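Local coordinates for protein DnaJ homolog subfamily C member 3 (Mus musculus, PDB 3IEG) that binds misfolded proteins as a co-chaperone in the unfolded protein response of the endoplasmic reticulum and restrains eIF-2-alpha kinase signalling, at residues A[317-330]-A[342-356]. Numbering follows the deposited sequence.
Sequences LIEEMYDEAIQDYE and IREGLEKAQRLLKQS
Tyr322 and Leu353 come together at one end of the contact and Tyr329 and Leu346 at the other, where helix 322-330 runs antiparallel to helix 342-356, the axes 9.3 Å apart at closest and 161° between their directions. The packing is almost wholly apolar. Tyr322 sits as a knob among Ala349, Leu352, Leu353 and Ser356. Its ring lies flat on the backbone of the partner helix: Leu353 CA stands 4.1 Å from the ring centroid in a CH-pi contact over the face. Glu320 C lies over the opposite face, toward the rim. Leu352 CB meets Tyr322 CE2 at 3.5 Å, and Leu353 CD2 packs on Tyr322 CB. Leu353 CG is turned anti to the backbone N (chi1 -172°), which brings this branch to the base of the tyrosine. The Ser356 hydroxyl nears Tyr322 CE1, while it donates a hydrogen bond of 2.6 Å from OG to Leu353 O. An alanine in place of Tyr322 is likely to open a gap above Leu352 and Leu353 and strip Leu353 CA of its aromatic cover. In the middle, the Ala349 methyl is met by Leu317 CD2 at 3.7 Å and by Ile326 CG2. Tyr329 repeats the flat placement further along, with Leu346 N 3.7 Å above the ring centre. Gly345 C lies over the same face, toward the rim, and Gly345 CA makes an off-centre CH-pi contact with the ring. Beyond the pair, Tyr329 also touches Ala313 of helix 306-318. Helix 340-357 packs against both helix 322-333 and, through Leu317, the end of helix 306-318, as a C-terminal helix covering the last TPR of a tetratricopeptide repeat array.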
loop_
_atom_site.group_PDB
_atom_site.type_symbol
_atom_site.label_atom_id
_atom_site.label_comp_id
_atom_site.label_asym_id
_atom_site.label_seq_id
_atom_site.Cartn_x
_atom_site.Cartn_y
_atom_site.Cartn_z
ATOM N N LEU A 317 -22.554 33.235 -17.709
ATOM C CA LEU A 317 -22.401 33.970 -18.960
ATOM C C LEU A 317 -23.588 33.807 -19.917
ATOM O O LEU A 317 -23.976 34.766 -20.592
ATOM C CB LEU A 317 -21.103 33.557 -19.669
ATOM C CG LEU A 317 -19.759 33.914 -19.030
ATOM C CD1 LEU A 317 -18.619 33.243 -19.791
ATOM C CD2 LEU A 317 -19.558 35.422 -18.988
ATOM N N ILE A 318 -24.147 32.601 -19.999
ATOM C CA ILE A 318 -25.366 32.407 -20.780
ATOM C C ILE A 318 -26.443 33.301 -20.172
ATOM O O ILE A 318 -27.124 34.036 -20.880
ATOM C CB ILE A 318 -25.798 30.918 -20.854
ATOM C CG1 ILE A 318 -24.644 30.071 -21.415
ATOM C CG2 ILE A 318 -27.065 30.756 -21.715
ATOM C CD1 ILE A 318 -24.813 28.556 -21.274
ATOM N N GLU A 319 -26.535 33.282 -18.849
ATOM C CA GLU A 319 -27.463 34.133 -18.109
ATOM C C GLU A 319 -27.080 35.614 -18.095
ATOM O O GLU A 319 -27.727 36.416 -17.417
ATOM C CB GLU A 319 -27.578 33.642 -16.671
ATOM C CG GLU A 319 -28.172 32.274 -16.522
ATOM C CD GLU A 319 -29.619 32.232 -16.935
ATOM O OE1 GLU A 319 -29.885 32.045 -18.144
ATOM O OE2 GLU A 319 -30.486 32.375 -16.045
ATOM N N GLU A 320 -26.030 35.973 -18.827
ATOM C CA GLU A 320 -25.572 37.367 -18.925
ATOM C C GLU A 320 -25.234 38.006 -17.577
ATOM O O GLU A 320 -25.139 39.225 -17.461
ATOM C CB GLU A 320 -26.559 38.230 -19.739
ATOM C CG GLU A 320 -26.309 38.156 -21.255
ATOM C CD GLU A 320 -27.512 38.544 -22.116
ATOM O OE1 GLU A 320 -28.526 39.053 -21.581
ATOM O OE2 GLU A 320 -27.435 38.333 -23.349
HETATM N N MSE A 321 -25.044 37.165 -16.567
HETATM C CA MSE A 321 -24.647 37.612 -15.243
HETATM C C MSE A 321 -23.133 37.657 -15.169
HETATM O O MSE A 321 -22.500 36.819 -14.537
HETATM C CB MSE A 321 -25.218 36.677 -14.185
HETATM C CG MSE A 321 -26.720 36.516 -14.284
HETATM SE SE MSE A 321 -27.358 35.099 -13.114
HETATM C CE MSE A 321 -29.314 35.246 -13.393
ATOM N N TYR A 322 -22.567 38.659 -15.829
ATOM C CA TYR A 322 -21.127 38.779 -16.014
ATOM C C TYR A 322 -20.348 38.945 -14.705
ATOM O O TYR A 322 -19.276 38.359 -14.540
ATOM C CB TYR A 322 -20.822 39.920 -16.992
ATOM C CG TYR A 322 -21.501 39.770 -18.350
ATOM C CD1 TYR A 322 -22.538 40.622 -18.737
ATOM C CD2 TYR A 322 -21.104 38.770 -19.244
ATOM C CE1 TYR A 322 -23.163 40.478 -19.986
ATOM C CE2 TYR A 322 -21.722 38.615 -20.490
ATOM C CZ TYR A 322 -22.748 39.468 -20.858
ATOM O OH TYR A 322 -23.348 39.308 -22.093
ATOM N N ASP A 323 -20.905 39.731 -13.781
ATOM C CA ASP A 323 -20.302 39.988 -12.468
ATOM C C ASP A 323 -20.042 38.706 -11.673
ATOM O O ASP A 323 -18.984 38.548 -11.060
ATOM C CB ASP A 323 -21.181 40.946 -11.647
ATOM C CG ASP A 323 -20.959 42.418 -12.004
ATOM O OD1 ASP A 323 -20.760 42.748 -13.197
ATOM O OD2 ASP A 323 -20.993 43.255 -11.074
ATOM N N GLU A 324 -21.021 37.802 -11.694
ATOM C CA GLU A 324 -20.935 36.524 -10.989
ATOM C C GLU A 324 -19.979 35.564 -11.688
ATOM O O GLU A 324 -19.311 34.758 -11.038
ATOM C CB GLU A 324 -22.318 35.886 -10.870
ATOM C CG GLU A 324 -23.226 36.514 -9.817
ATOM C CD GLU A 324 -24.114 37.630 -10.364
ATOM O OE1 GLU A 324 -23.836 38.167 -11.463
ATOM O OE2 GLU A 324 -25.101 37.973 -9.678
ATOM N N ALA A 325 -19.921 35.660 -13.015
ATOM C CA ALA A 325 -19.043 34.819 -13.813
ATOM C C ALA A 325 -17.586 35.134 -13.520
ATOM O O ALA A 325 -16.805 34.213 -13.289
ATOM C CB ALA A 325 -19.343 34.966 -15.294
ATOM N N ILE A 326 -17.222 36.420 -13.505
ATOM C CA ILE A 326 -15.831 36.805 -13.240
ATOM C C ILE A 326 -15.432 36.484 -11.799
ATOM O O ILE A 326 -14.325 36.014 -11.545
ATOM C CB ILE A 326 -15.478 38.298 -13.626
ATOM C CG1 ILE A 326 -15.885 39.307 -12.534
ATOM C CG2 ILE A 326 -15.981 38.657 -15.046
ATOM C CD1 ILE A 326 -16.961 40.334 -12.930
ATOM N N GLN A 327 -16.356 36.706 -10.871
ATOM C CA GLN A 327 -16.127 36.442 -9.462
ATOM C C GLN A 327 -15.806 34.966 -9.216
ATOM O O GLN A 327 -14.972 34.643 -8.366
ATOM C CB GLN A 327 -17.343 36.867 -8.653
ATOM C CG GLN A 327 -17.125 36.858 -7.160
ATOM C CD GLN A 327 -18.428 36.935 -6.398
ATOM O OE1 GLN A 327 -18.736 36.061 -5.583
ATOM N NE2 GLN A 327 -19.217 37.974 -6.672
ATOM N N ASP A 328 -16.466 34.081 -9.964
ATOM C CA ASP A 328 -16.186 32.646 -9.895
ATOM C C ASP A 328 -14.857 32.254 -10.556
ATOM O O ASP A 328 -14.170 31.369 -10.053
ATOM C CB ASP A 328 -17.356 31.816 -10.453
ATOM C CG ASP A 328 -18.375 31.418 -9.375
ATOM O OD1 ASP A 328 -18.138 31.661 -8.173
ATOM O OD2 ASP A 328 -19.421 30.842 -9.732
ATOM N N TYR A 329 -14.488 32.905 -11.662
ATOM C CA TYR A 329 -13.176 32.663 -12.291
ATOM C C TYR A 329 -12.029 33.122 -11.385
ATOM O O TYR A 329 -11.017 32.434 -11.261
ATOM C CB TYR A 329 -13.051 33.324 -13.677
ATOM C CG TYR A 329 -13.575 32.501 -14.844
ATOM C CD1 TYR A 329 -14.623 32.970 -15.633
ATOM C CD2 TYR A 329 -13.019 31.264 -15.167
ATOM C CE1 TYR A 329 -15.111 32.222 -16.710
ATOM C CE2 TYR A 329 -13.507 30.504 -16.243
ATOM C CZ TYR A 329 -14.551 30.991 -17.007
ATOM O OH TYR A 329 -15.043 30.263 -18.065
ATOM N N GLU A 330 -12.202 34.279 -10.752
ATOM C CA GLU A 330 -11.213 34.817 -9.820
ATOM C C GLU A 330 -10.947 33.896 -8.628
ATOM O O GLU A 330 -9.800 33.746 -8.202
ATOM C CB GLU A 330 -11.625 36.218 -9.349
ATOM C CG GLU A 330 -11.180 37.331 -10.299
ATOM C CD GLU A 330 -12.020 38.597 -10.193
ATOM O OE1 GLU A 330 -12.887 38.683 -9.293
ATOM O OE2 GLU A 330 -11.806 39.514 -11.017
ATOM N N ILE A 342 -8.208 28.863 -17.080
ATOM C CA ILE A 342 -8.923 29.845 -16.271
ATOM C C ILE A 342 -8.778 31.239 -16.881
ATOM O O ILE A 342 -9.776 31.912 -17.139
ATOM C CB ILE A 342 -8.458 29.843 -14.803
ATOM C CG1 ILE A 342 -8.826 28.516 -14.131
ATOM C CG2 ILE A 342 -9.085 31.002 -14.050
ATOM C CD1 ILE A 342 -8.284 28.348 -12.724
ATOM N N ARG A 343 -7.536 31.649 -17.136
ATOM C CA ARG A 343 -7.250 32.947 -17.751
ATOM C C ARG A 343 -8.102 33.214 -18.982
ATOM O O ARG A 343 -8.720 34.270 -19.086
ATOM C CB ARG A 343 -5.770 33.076 -18.125
ATOM C CG ARG A 343 -4.841 33.425 -16.968
ATOM C CD ARG A 343 -3.513 33.996 -17.470
ATOM N NE ARG A 343 -2.950 33.223 -18.583
ATOM C CZ ARG A 343 -2.176 32.147 -18.447
ATOM N NH1 ARG A 343 -1.853 31.691 -17.238
ATOM N NH2 ARG A 343 -1.718 31.520 -19.527
ATOM N N GLU A 344 -8.127 32.260 -19.913
ATOM C CA GLU A 344 -8.858 32.424 -21.176
ATOM C C GLU A 344 -10.327 32.804 -20.943
ATOM O O GLU A 344 -10.852 33.724 -21.583
ATOM C CB GLU A 344 -8.762 31.154 -22.043
ATOM C CG GLU A 344 -7.497 31.050 -22.928
ATOM C CD GLU A 344 -7.488 29.800 -23.824
ATOM O OE1 GLU A 344 -7.573 28.672 -23.281
ATOM O OE2 GLU A 344 -7.388 29.948 -25.067
ATOM N N GLY A 345 -10.965 32.096 -20.012
ATOM C CA GLY A 345 -12.373 32.289 -19.692
ATOM C C GLY A 345 -12.625 33.590 -18.969
ATOM O O GLY A 345 -13.577 34.298 -19.286
ATOM N N LEU A 346 -11.772 33.909 -17.998
ATOM C CA LEU A 346 -11.883 35.164 -17.266
ATOM C C LEU A 346 -11.792 36.339 -18.231
ATOM O O LEU A 346 -12.620 37.246 -18.195
ATOM C CB LEU A 346 -10.825 35.260 -16.162
ATOM C CG LEU A 346 -10.676 36.612 -15.445
ATOM C CD1 LEU A 346 -10.651 36.456 -13.935
ATOM C CD2 LEU A 346 -9.437 37.373 -15.930
ATOM N N GLU A 347 -10.798 36.296 -19.108
ATOM C CA GLU A 347 -10.604 37.343 -20.099
ATOM C C GLU A 347 -11.731 37.361 -21.134
ATOM O O GLU A 347 -12.045 38.414 -21.693
ATOM C CB GLU A 347 -9.215 37.234 -20.745
ATOM C CG GLU A 347 -8.077 37.580 -19.764
ATOM C CD GLU A 347 -6.674 37.255 -20.277
ATOM O OE1 GLU A 347 -6.483 37.088 -21.503
ATOM O OE2 GLU A 347 -5.750 37.176 -19.439
ATOM N N LYS A 348 -12.351 36.205 -21.367
ATOM C CA LYS A 348 -13.529 36.137 -22.231
ATOM C C LYS A 348 -14.734 36.795 -21.559
ATOM O O LYS A 348 -15.410 37.628 -22.162
ATOM C CB LYS A 348 -13.861 34.696 -22.618
ATOM C CG LYS A 348 -14.847 34.614 -23.758
ATOM C CD LYS A 348 -15.543 33.286 -23.818
ATOM C CE LYS A 348 -16.697 33.363 -24.805
ATOM N NZ LYS A 348 -17.287 32.029 -25.126
ATOM N N ALA A 349 -14.987 36.414 -20.309
ATOM C CA ALA A 349 -16.074 36.977 -19.512
ATOM C C ALA A 349 -15.991 38.500 -19.458
ATOM O O ALA A 349 -17.011 39.183 -19.464
ATOM C CB ALA A 349 -16.055 36.393 -18.103
ATOM N N GLN A 350 -14.760 39.007 -19.416
ATOM C CA GLN A 350 -14.483 40.430 -19.386
ATOM C C GLN A 350 -14.785 41.112 -20.718
ATOM O O GLN A 350 -15.262 42.242 -20.731
ATOM C CB GLN A 350 -13.036 40.673 -18.980
ATOM C CG GLN A 350 -12.771 40.497 -17.492
ATOM C CD GLN A 350 -11.284 40.394 -17.164
ATOM O OE1 GLN A 350 -10.431 40.379 -18.061
ATOM N NE2 GLN A 350 -10.966 40.318 -15.874
ATOM N N ARG A 351 -14.504 40.428 -21.829
ATOM C CA ARG A 351 -14.830 40.947 -23.167
ATOM C C ARG A 351 -16.340 41.017 -23.386
ATOM O O ARG A 351 -16.854 42.012 -23.904
ATOM C CB ARG A 351 -14.169 40.111 -24.272
ATOM C CG ARG A 351 -12.779 40.596 -24.679
ATOM C CD ARG A 351 -12.136 39.714 -25.773
ATOM N NE ARG A 351 -11.410 38.562 -25.223
ATOM C CZ ARG A 351 -11.825 37.292 -25.275
ATOM N NH1 ARG A 351 -12.975 36.970 -25.865
ATOM N NH2 ARG A 351 -11.080 36.335 -24.732
ATOM N N LEU A 352 -17.041 39.961 -22.978
ATOM C CA LEU A 352 -18.492 39.917 -23.072
ATOM C C LEU A 352 -19.142 41.015 -22.236
ATOM O O LEU A 352 -20.067 41.682 -22.703
ATOM C CB LEU A 352 -19.024 38.543 -22.667
ATOM C CG LEU A 352 -18.825 37.390 -23.649
ATOM C CD1 LEU A 352 -18.959 36.075 -22.905
ATOM C CD2 LEU A 352 -19.807 37.459 -24.801
ATOM N N LEU A 353 -18.641 41.197 -21.014
ATOM C CA LEU A 353 -19.083 42.259 -20.113
ATOM C C LEU A 353 -18.959 43.631 -20.774
ATOM O O LEU A 353 -19.935 44.388 -20.811
ATOM C CB LEU A 353 -18.281 42.201 -18.806
ATOM C CG LEU A 353 -18.566 43.039 -17.544
ATOM C CD1 LEU A 353 -17.584 44.213 -17.422
ATOM C CD2 LEU A 353 -20.048 43.490 -17.374
ATOM N N LYS A 354 -17.771 43.928 -21.311
ATOM C CA LYS A 354 -17.521 45.171 -22.048
ATOM C C LYS A 354 -18.520 45.390 -23.180
ATOM O O LYS A 354 -19.068 46.476 -23.315
ATOM C CB LYS A 354 -16.106 45.196 -22.637
ATOM C CG LYS A 354 -15.004 45.618 -21.681
ATOM C CD LYS A 354 -13.617 45.398 -22.326
ATOM C CE LYS A 354 -12.486 45.362 -21.277
ATOM N NZ LYS A 354 -12.729 44.360 -20.177
ATOM N N GLN A 355 -18.736 44.358 -23.994
ATOM C CA GLN A 355 -19.684 44.420 -25.102
ATOM C C GLN A 355 -21.024 44.944 -24.643
ATOM O O GLN A 355 -21.512 45.930 -25.180
ATOM C CB GLN A 355 -19.871 43.054 -25.746
ATOM C CG GLN A 355 -19.053 42.830 -26.990
ATOM C CD GLN A 355 -19.031 41.359 -27.396
ATOM O OE1 GLN A 355 -20.084 40.740 -27.584
ATOM N NE2 GLN A 355 -17.827 40.791 -27.525
ATOM N N SER A 356 -21.602 44.297 -23.633
ATOM C CA SER A 356 -22.890 44.714 -23.078
ATOM C C SER A 356 -22.878 46.156 -22.569
ATOM O O SER A 356 -23.902 46.831 -22.570
ATOM C CB SER A 356 -23.330 43.768 -21.958
ATOM O OG SER A 356 -22.530 43.932 -20.800
#